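Dodecin (Thermus thermophilus, PDB 2UX9) binds and sequesters flavins such as FMN and FAD within a hollow dodecameric shell, probably as a storage protein, and can also bind coenzyme A. Local coordinates at residues C[45-48]-C[53-56]. The protein carries 1 engineered substitution. Sequence-based numbering, arbitrary orientation.
Sequences RGTI and VKEY. With NA (sodium ion), chain N; FMN (flavin mononucleotide), chain H.
V53 sets its CA against T47 O, 3.6 Å away, and its backbone lies opposite I48 as an antiparallel non-hydrogen-bonded pair whose side chains part from each other. CG1 of V53, anti to its own backbone N (chi1 179°), lies over the centre of one face of the Y56 ring, 3.5 Å above its plane. The strand bends sharply at K54, whose N-H gives T47 O a nearly straight bond (173°) that arrives from above the carbonyl plane. The aliphatic part of K54 passes T47 OG1, its CB 3.4 Å away, then bends near its end so that NZ hydrogen-bonds I48 O at 2.9 Å, again from above the carbonyl plane. E55 and T47 share two bonds: T47 N donates to E55 O in the carbonyl plane, and E55 N donates to T47 OG1 at 3.1 Å. A chi1 of 57° sets that hydroxyl between the T47 backbone N and carbonyl carbon. The E55 side chain leads away from the strand pair, where OE2 binds a sodium ion at 2.3 Å; the three waters on this ion are modelled too close to be relied on. Y56 faces G46 at a second non-hydrogen-bonded pair; the register slips by one residue between the two pairs, a beta bulge. On strand 36-49, R45 turns its guanidinium edge to the isoalloxazine: NE donates to FMN O4 at 2.7 Å and NH2 to FMN N5 at 3.1 Å, while E43 pairs with NH1. Replacing R45 by alanine removes the guanidinium and would probably leave FMN O4 and N5 without these donors and cost E43 this salt bridge. W38 of a second subunit packs on R45, and Q57 also bonds the flavin. The arrangement is the bulged end of a dodecin beta hairpin, forming one wall of the flavin site shared between neighbouring subunits.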
loop_
_atom_site.group_PDB
_atom_site.type_symbol
_atom_site.label_atom_id
_atom_site.label_comp_id
_atom_site.label_asym_id
_atom_site.label_seq_id
_atom_site.Cartn_x
_atom_site.Cartn_y
_atom_site.Cartn_z
ATOM N N ARG C 45 2.703 9.175 -15.126
ATOM C CA ARG C 45 1.511 9.014 -15.950
ATOM C C ARG C 45 1.772 9.747 -17.262
ATOM O O ARG C 45 2.832 10.344 -17.451
ATOM C CB ARG C 45 0.279 9.647 -15.275
ATOM C CG ARG C 45 0.004 9.254 -13.830
ATOM C CD ARG C 45 -1.101 10.108 -13.223
ATOM N NE ARG C 45 -2.411 9.806 -13.794
ATOM C CZ ARG C 45 -3.198 8.805 -13.402
ATOM N NH1 ARG C 45 -2.851 8.012 -12.400
ATOM N NH2 ARG C 45 -4.361 8.600 -14.002
ATOM N N GLY C 46 0.820 9.721 -18.176
ATOM C CA GLY C 46 0.956 10.548 -19.357
ATOM C C GLY C 46 -0.215 10.420 -20.287
ATOM O O GLY C 46 -1.123 9.614 -20.083
ATOM N N THR C 47 -0.189 11.235 -21.320
ATOM C CA THR C 47 -1.201 11.183 -22.355
ATOM C C THR C 47 -0.648 10.532 -23.611
ATOM O O THR C 47 0.570 10.453 -23.807
ATOM C CB THR C 47 -1.717 12.581 -22.676
ATOM O OG1 THR C 47 -0.616 13.409 -23.053
ATOM C CG2 THR C 47 -2.392 13.152 -21.468
ATOM N N ILE C 48 -1.565 10.060 -24.447
ATOM C CA ILE C 48 -1.239 9.338 -25.676
ATOM C C ILE C 48 -1.790 10.098 -26.877
ATOM O O ILE C 48 -2.916 10.612 -26.847
ATOM C CB ILE C 48 -1.816 7.904 -25.660
ATOM C CG1 ILE C 48 -1.354 7.163 -24.407
ATOM C CG2 ILE C 48 -1.414 7.140 -26.940
ATOM C CD1 ILE C 48 -1.969 5.810 -24.234
ATOM N N VAL C 53 3.591 8.555 -26.794
ATOM C CA VAL C 53 3.517 9.513 -25.701
ATOM C C VAL C 53 3.333 10.919 -26.260
ATOM O O VAL C 53 4.075 11.343 -27.163
ATOM C CB VAL C 53 4.769 9.506 -24.809
ATOM C CG1 VAL C 53 4.624 10.555 -23.705
ATOM C CG2 VAL C 53 5.003 8.131 -24.193
ATOM N N LYS C 54 2.324 11.626 -25.757
ATOM C CA LYS C 54 2.139 13.034 -26.079
ATOM C C LYS C 54 2.831 13.842 -24.982
ATOM O O LYS C 54 3.822 14.518 -25.245
ATOM C CB LYS C 54 0.645 13.337 -26.198
ATOM C CG LYS C 54 0.259 14.771 -26.539
ATOM C CD LYS C 54 -1.259 14.913 -26.535
ATOM C CE LYS C 54 -1.938 14.207 -27.700
ATOM N NZ LYS C 54 -3.195 13.501 -27.269
ATOM N N GLU C 55 2.350 13.728 -23.745
ATOM C CA GLU C 55 2.989 14.351 -22.583
ATOM C C GLU C 55 3.337 13.307 -21.529
ATOM O O GLU C 55 2.480 12.500 -21.170
ATOM C CB GLU C 55 2.052 15.371 -21.943
ATOM C CG GLU C 55 1.744 16.570 -22.805
ATOM C CD GLU C 55 2.886 17.561 -22.873
ATOM O OE1 GLU C 55 3.879 17.411 -22.132
ATOM O OE2 GLU C 55 2.790 18.533 -23.659
ATOM N N TYR C 56 4.578 13.317 -21.043
ATOM C CA TYR C 56 4.955 12.630 -19.804
ATOM C C TYR C 56 4.521 13.530 -18.665
ATOM O O TYR C 56 4.692 14.744 -18.733
ATOM C CB TYR C 56 6.471 12.423 -19.712
ATOM C CG TYR C 56 7.025 11.483 -20.757
ATOM C CD1 TYR C 56 7.007 10.109 -20.556
ATOM C CD2 TYR C 56 7.544 11.960 -21.947
ATOM C CE1 TYR C 56 7.502 9.244 -21.495
ATOM C CE2 TYR C 56 8.045 11.087 -22.910
ATOM C CZ TYR C 56 8.018 9.730 -22.667
ATOM O OH TYR C 56 8.483 8.840 -23.600
HETATM NA NA NA N . 3.610 20.371 -22.569
HETATM N N1 FMN H . -5.422 12.784 -18.747
HETATM C C2 FMN H . -4.139 13.171 -18.501
HETATM O O2 FMN H . -3.685 14.112 -19.130
HETATM N N3 FMN H . -3.387 12.531 -17.536
HETATM C C4 FMN H . -3.921 11.490 -16.806
HETATM O O4 FMN H . -3.133 10.707 -16.269
HETATM C C4A FMN H . -5.233 11.109 -17.048
HETATM N N5 FMN H . -5.808 10.106 -16.302
HETATM C C5A FMN H . -7.107 9.719 -16.536
HETATM C C6 FMN H . -7.653 8.690 -15.772
HETATM C C7 FMN H . -8.964 8.274 -15.992
HETATM C C7M FMN H . -9.587 7.309 -15.029
HETATM C C8 FMN H . -9.718 8.897 -16.992
HETATM C C8M FMN H . -11.103 8.425 -17.335
HETATM C C9 FMN H . -9.175 9.931 -17.741
HETATM C C9A FMN H . -7.862 10.346 -17.524
HETATM N N10 FMN H . -7.284 11.375 -18.279
HETATM C C10 FMN H . -5.983 11.761 -18.017
HETATM C "C1'" FMN H . -8.024 12.025 -19.429
HETATM C "C2'" FMN H . -8.068 11.112 -20.655
HETATM O "O2'" FMN H . -6.763 10.916 -21.159
HETATM C "C3'" FMN H . -8.943 11.669 -21.780
HETATM O "O3'" FMN H . -8.431 12.907 -22.225
HETATM C "C4'" FMN H . -10.399 11.843 -21.364
HETATM O "O4'" FMN H . -10.846 10.696 -20.672
HETATM C "C5'" FMN H . -11.292 12.072 -22.578
HETATM O "O5'" FMN H . -11.128 10.967 -23.443
HETATM P P FMN H . -12.028 10.806 -24.755
HETATM O O1P FMN H . -11.479 9.615 -25.508
HETATM O O2P FMN H . -13.471 10.557 -24.376
HETATM O O3P FMN H . -11.917 12.057 -25.596
HETATM O O HOH W 1 2.921 21.906 -21.722
HETATM O O HOH W 2 4.615 19.439 -21.318
HETATM O O HOH W 3 4.847 20.565 -23.739
#